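Ubiquitin conjugating enzyme (PDB 3WE5) probably accepts activated ubiquitin from an E1 enzyme as a thioester on an active-site cysteine and passes it on to target proteins, as E2 enzymes do. Local coordinates at residues E39-P42 / V43-L47; D151-V154 / R155-D159; S119-S122 / P123-V127. All coordinates share one frame; numbering follows the deposited sequence.

Contact 1: residues E39-P42 / V43-L47; sequences EGCP and VGITL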
# COMPACT_ATOMS: atom_id res chain seq x y z
N GLU A 39 15.27 -11.76 -30.52
CA GLU A 39 16.04 -11.97 -29.28
C GLU A 39 15.36 -12.95 -28.35
O GLU A 39 15.99 -13.52 -27.45
CB GLU A 39 16.22 -10.65 -28.54
CG GLU A 39 17.09 -9.66 -29.29
CD GLU A 39 18.56 -10.08 -29.33
OE1 GLU A 39 19.27 -9.59 -30.22
OE2 GLU A 39 19.01 -10.88 -28.46
N GLY A 40 14.06 -13.12 -28.55
CA GLY A 40 13.27 -13.87 -27.60
C GLY A 40 13.00 -13.04 -26.36
O GLY A 40 13.45 -11.90 -26.24
N CYS A 41 12.22 -13.60 -25.44
CA CYS A 41 11.92 -12.89 -24.20
C CYS A 41 12.78 -13.42 -23.08
O CYS A 41 13.24 -14.56 -23.16
CB CYS A 41 10.46 -13.08 -23.78
SG CYS A 41 9.21 -12.31 -24.83
N PRO A 42 12.97 -12.62 -22.02
CA PRO A 42 13.70 -13.13 -20.86
C PRO A 42 12.92 -14.23 -20.18
O PRO A 42 11.71 -14.31 -20.34
CB PRO A 42 13.80 -11.91 -19.93
CG PRO A 42 13.63 -10.72 -20.86
CD PRO A 42 12.63 -11.19 -21.87
N VAL A 43 13.59 -15.05 -19.39
CA VAL A 43 12.92 -16.19 -18.78
C VAL A 43 11.72 -15.76 -17.94
O VAL A 43 11.77 -14.77 -17.17
CB VAL A 43 13.94 -17.06 -17.95
CG1 VAL A 43 14.54 -16.27 -16.80
CG2 VAL A 43 13.27 -18.33 -17.44
N GLY A 44 10.62 -16.50 -18.11
CA GLY A 44 9.44 -16.27 -17.30
C GLY A 44 8.50 -15.30 -18.00
O GLY A 44 7.36 -15.11 -17.58
N ILE A 45 8.98 -14.67 -19.06
CA ILE A 45 8.13 -13.69 -19.76
C ILE A 45 7.77 -14.26 -21.12
O ILE A 45 8.62 -14.70 -21.87
CB ILE A 45 8.84 -12.33 -19.87
CG1 ILE A 45 9.01 -11.70 -18.50
CG2 ILE A 45 8.03 -11.39 -20.80
CD1 ILE A 45 10.16 -10.72 -18.44
N THR A 46 6.48 -14.29 -21.46
CA THR A 46 6.07 -14.83 -22.76
C THR A 46 5.12 -13.87 -23.47
O THR A 46 4.15 -13.44 -22.88
CB THR A 46 5.34 -16.15 -22.60
OG1 THR A 46 6.16 -17.04 -21.83
CG2 THR A 46 5.04 -16.78 -23.95
N LEU A 47 5.43 -13.55 -24.72
CA LEU A 47 4.48 -12.80 -25.58
C LEU A 47 3.36 -13.72 -26.04
O LEU A 47 3.63 -14.77 -26.63
CB LEU A 47 5.22 -12.20 -26.79
CG LEU A 47 4.32 -11.47 -27.80
CD1 LEU A 47 3.75 -10.24 -27.14
CD2 LEU A 47 5.14 -11.07 -29.00
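The flat carbonyl group of P42 is approached by the backbone N-H of I45 from 23° out of its plane, in a hydrogen bond with P42 O to I45 N at 3.0 Å. The bond closes a type II beta turn from P42 to I45. V43 takes the first corner, and G44 the second, where phi is positive and a CB would be jammed against the preceding carbonyl oxygen; glycine avoids this.

Alongside the turn, the pyrrolidine ring of P42 brings its CB to 4.1 Å from CD1 of I45. That reach follows from CG1 of I45 standing beside its own backbone N (chi1 -67°). The other branch, CG2, lies 4.2 Å from CB of C41, so both arms of the isoleucine rest on the incoming chain. C41 CB lies 3.1 Å from the backbone O of I45, and its SG reaches the side chain of L47, 4.4 Å from CB. Cysteine suits the place because its short side chain lets SG lie near both the I45 carbonyl and L47, next to helix 24-39.

The turn takes the chain from helix 24-39, left at G40 with positive phi, into strand 45-49, which pairs with strand 55-61. C41 and L47 touch helix 24-39, while P42 and I45 meet helix 127-140, where Q135 also donates a hydrogen bond to V43 O.

Contact 2: residues D151-V154 / R155-D159; sequences DRYV and RTAPD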
# COMPACT_ATOMS: atom_id res chain seq x y z
N ASP A 151 -9.68 -0.96 -1.79
CA ASP A 151 -11.11 -0.84 -2.03
C ASP A 151 -11.52 0.58 -2.44
O ASP A 151 -12.34 0.76 -3.35
CB ASP A 151 -11.91 -1.34 -0.82
CG ASP A 151 -11.63 -2.79 -0.51
OD1 ASP A 151 -11.33 -3.55 -1.45
OD2 ASP A 151 -11.70 -3.18 0.68
N ARG A 152 -10.93 1.58 -1.79
CA ARG A 152 -11.17 2.98 -2.12
C ARG A 152 -10.85 3.25 -3.58
O ARG A 152 -11.67 3.79 -4.33
CB ARG A 152 -10.32 3.89 -1.21
CG ARG A 152 -10.57 5.38 -1.40
CD ARG A 152 -10.21 6.18 -0.14
NE ARG A 152 -8.77 6.42 -0.01
CZ ARG A 152 -7.99 5.78 0.85
NH1 ARG A 152 -8.50 4.86 1.66
NH2 ARG A 152 -6.69 6.05 0.91
N TYR A 153 -9.65 2.85 -3.99
CA TYR A 153 -9.21 3.04 -5.37
C TYR A 153 -10.12 2.35 -6.38
O TYR A 153 -10.53 2.96 -7.38
CB TYR A 153 -7.77 2.56 -5.57
CG TYR A 153 -7.32 2.69 -7.00
CD1 TYR A 153 -6.95 3.92 -7.52
CD2 TYR A 153 -7.28 1.58 -7.84
CE1 TYR A 153 -6.54 4.05 -8.82
CE2 TYR A 153 -6.88 1.70 -9.15
CZ TYR A 153 -6.52 2.94 -9.64
OH TYR A 153 -6.12 3.07 -10.95
N VAL A 154 -10.44 1.08 -6.13
CA VAL A 154 -11.08 0.27 -7.16
C VAL A 154 -12.53 0.70 -7.45
O VAL A 154 -13.01 0.59 -8.58
CB VAL A 154 -10.96 -1.24 -6.83
CG1 VAL A 154 -11.88 -2.07 -7.69
CG2 VAL A 154 -9.50 -1.70 -7.00
N ARG A 155 -13.20 1.25 -6.43
CA ARG A 155 -14.58 1.70 -6.58
C ARG A 155 -14.74 2.78 -7.64
O ARG A 155 -15.71 2.78 -8.40
CB ARG A 155 -15.12 2.23 -5.25
CG ARG A 155 -15.50 1.17 -4.25
CD ARG A 155 -16.41 1.73 -3.17
NE ARG A 155 -15.68 2.54 -2.19
CZ ARG A 155 -15.09 2.05 -1.11
NH1 ARG A 155 -15.15 0.74 -0.87
NH2 ARG A 155 -14.45 2.85 -0.27
N THR A 156 -13.79 3.71 -7.68
CA THR A 156 -13.89 4.88 -8.55
C THR A 156 -12.89 4.85 -9.72
O THR A 156 -12.79 5.81 -10.49
CB THR A 156 -13.69 6.18 -7.73
OG1 THR A 156 -13.71 7.32 -8.60
CG2 THR A 156 -12.36 6.14 -7.01
N ALA A 157 -12.17 3.74 -9.86
CA ALA A 157 -11.10 3.64 -10.85
C ALA A 157 -11.58 3.66 -12.31
O ALA A 157 -12.52 2.95 -12.69
CB ALA A 157 -10.24 2.41 -10.58
N PRO A 158 -10.90 4.46 -13.15
CA PRO A 158 -11.24 4.63 -14.57
C PRO A 158 -10.78 3.43 -15.41
O PRO A 158 -9.97 2.64 -14.93
CB PRO A 158 -10.43 5.86 -14.96
CG PRO A 158 -9.22 5.78 -14.08
CD PRO A 158 -9.70 5.22 -12.77
N ASP A 159 -11.29 3.32 -16.64
CA ASP A 159 -10.92 2.23 -17.55
C ASP A 159 -9.41 2.16 -17.72
O ASP A 159 -8.80 1.10 -17.60
CB ASP A 159 -11.55 2.40 -18.93
CG ASP A 159 -11.00 1.40 -19.96
OD1 ASP A 159 -11.32 0.20 -19.85
OD2 ASP A 159 -10.24 1.81 -20.86
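A chi1 of 177° swings the Y153 ring away from its own backbone N and toward A157, while R155 has CG beside its backbone N and its chain bent at chi3 (-76°), which folds the guanidinium back over D151 and R152. The tyrosine receives the methyl of A157 over one face in a CH-pi contact: CB lies 4.0 Å from the ring centroid and 24° off the ring normal. CE2 makes the closest approach of the ring to A157 CB, 3.7 Å. Alanine suits the spot because its single methyl can sit on the ring while also lying 3.3 Å from Y153 O.

On the other flank, the guanidinium of R155 has D151 O over one face, and its NH2 lies 3.8 Å from R152 CA. The helical bond from R155 N to D151 O is 3.2 Å long; T156 N makes a weak bond to Y153 O, three residues back.

The contact lies on the short helix 150-156 and the chain that follows. Y153 stacks on Y107 and hydrogen-bonds through OH to H111, V154 and A157 rest on N109, and R152 packs on Y153 of the second subunit.

Contact 3: residues S119-S122 / P123-V127; sequences SEWS and PVLSV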
# COMPACT_ATOMS: atom_id res chain seq x y z
N SER A 119 6.18 8.68 -13.27
CA SER A 119 7.25 9.67 -13.30
C SER A 119 8.58 9.15 -13.85
O SER A 119 9.39 9.92 -14.36
CB SER A 119 7.50 10.19 -11.88
OG SER A 119 8.15 9.18 -11.11
N GLU A 120 8.83 7.85 -13.72
CA GLU A 120 10.10 7.30 -14.18
C GLU A 120 10.04 6.63 -15.56
O GLU A 120 11.04 6.05 -16.02
CB GLU A 120 10.68 6.38 -13.11
CG GLU A 120 10.62 7.04 -11.74
CD GLU A 120 11.88 6.86 -10.93
OE1 GLU A 120 12.55 7.88 -10.64
OE2 GLU A 120 12.19 5.71 -10.56
N TRP A 121 8.89 6.69 -16.23
CA TRP A 121 8.86 6.28 -17.64
C TRP A 121 9.84 7.13 -18.45
O TRP A 121 9.98 8.33 -18.21
CB TRP A 121 7.44 6.38 -18.25
CG TRP A 121 7.50 6.11 -19.73
CD1 TRP A 121 7.42 7.03 -20.73
CD2 TRP A 121 7.72 4.85 -20.36
NE1 TRP A 121 7.57 6.41 -21.95
CE2 TRP A 121 7.74 5.06 -21.74
CE3 TRP A 121 7.88 3.54 -19.88
CZ2 TRP A 121 7.94 4.03 -22.67
CZ3 TRP A 121 8.07 2.52 -20.79
CH2 TRP A 121 8.10 2.76 -22.17
N SER A 122 10.53 6.50 -19.38
CA SER A 122 11.35 7.21 -20.37
C SER A 122 11.24 6.45 -21.67
O SER A 122 11.11 5.24 -21.65
CB SER A 122 12.80 7.27 -19.91
OG SER A 122 13.65 7.68 -20.98
N PRO A 123 11.31 7.15 -22.82
CA PRO A 123 11.34 6.44 -24.10
C PRO A 123 12.57 5.53 -24.24
O PRO A 123 12.59 4.70 -25.14
CB PRO A 123 11.44 7.56 -25.14
CG PRO A 123 11.02 8.81 -24.42
CD PRO A 123 11.36 8.62 -22.98
N VAL A 124 13.59 5.68 -23.39
CA VAL A 124 14.75 4.79 -23.46
C VAL A 124 14.44 3.38 -22.97
O VAL A 124 15.24 2.46 -23.19
CB VAL A 124 15.98 5.36 -22.70
CG1 VAL A 124 16.31 6.79 -23.21
CG2 VAL A 124 15.77 5.33 -21.20
N LEU A 125 13.29 3.22 -22.34
CA LEU A 125 12.82 1.91 -21.87
C LEU A 125 12.07 1.21 -22.99
O LEU A 125 12.11 1.63 -24.16
CB LEU A 125 11.96 2.06 -20.64
CG LEU A 125 12.63 2.82 -19.49
CD1 LEU A 125 11.72 2.93 -18.30
CD2 LEU A 125 13.97 2.21 -19.12
N SER A 126 11.44 0.10 -22.67
CA SER A 126 10.80 -0.70 -23.70
C SER A 126 9.74 -1.53 -23.02
O SER A 126 9.67 -1.60 -21.80
CB SER A 126 11.79 -1.64 -24.36
OG SER A 126 12.34 -2.55 -23.42
N VAL A 127 8.90 -2.17 -23.82
CA VAL A 127 7.89 -3.04 -23.26
C VAL A 127 8.53 -4.17 -22.43
O VAL A 127 8.07 -4.48 -21.31
CB VAL A 127 7.05 -3.63 -24.40
CG1 VAL A 127 6.13 -4.71 -23.83
CG2 VAL A 127 6.25 -2.51 -25.04
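Between S122 and L125 the chain makes a type I beta turn, with P123 and V124 at its corners and a hydrogen bond from L125 N to S122 O of 3.1 Å, the donor standing 52° out of the carbonyl plane. Proline fits the first corner, since its ring holds phi near the value needed and that position need not donate an N-H.

S122 adds a second bond. Its OG lies anti to the backbone N (chi1 167°), which brings it round to accept V124 N at 3.1 Å in a nearly straight bond (169°), an ST turn laid over the beta turn. The serine thus grips the turn through both its carbonyl and its hydroxyl oxygen, and CG2 of V124 packs against that hydroxyl at 3.2 Å from OG.

Under the turn, the side chains of W121 and L125 run alongside each other, pointing opposite ways. The indole meets the leucine obliquely, CZ3 lying 3.9 Å from L125 CB, while L125 CD1 reaches back to 3.9 Å from E120 O. A large flat side chain suits W121, because its six-membered ring can meet L125 while NE1 is hydrogen-bonded to P84 O and other parts rest on S87 and P88. Trp-Ser-Pro is a sequence familiar in the E2 family.

The turn delivers the chain to helix 127-140, whose N-cap is S126: its OG accepts A129 N, as a short hydroxyl side chain does well at a helix start. Helix 24-39 borders this entry, R28 bonding to P123 O and E32 to V127 N, and the side chain of V127 is buried against W56 and F58 of strand 55-61.

How the contacts relate
From the N terminus, the chain leaves helix 24-39 and contact 1 closes the turn that starts strand 45-49. After the four-stranded sheet comes contact 3, a turn that leads into helix 127-140, and beyond that helix contact 2 lies on the short helix 150-156 and the chain after it. All three are local and follow in series, so none nests in or crosses another. Contact 1 packs on helix 127-140 and contact 3 starts it; both, with centres about 19 Å apart, also touch helix 24-39 and strand 55-61, and so tie these elements together. Contact 2 lies on the opposite side of the chain's centre from contact 1, about 31 Å between centres, and alone of the three touches the second subunit.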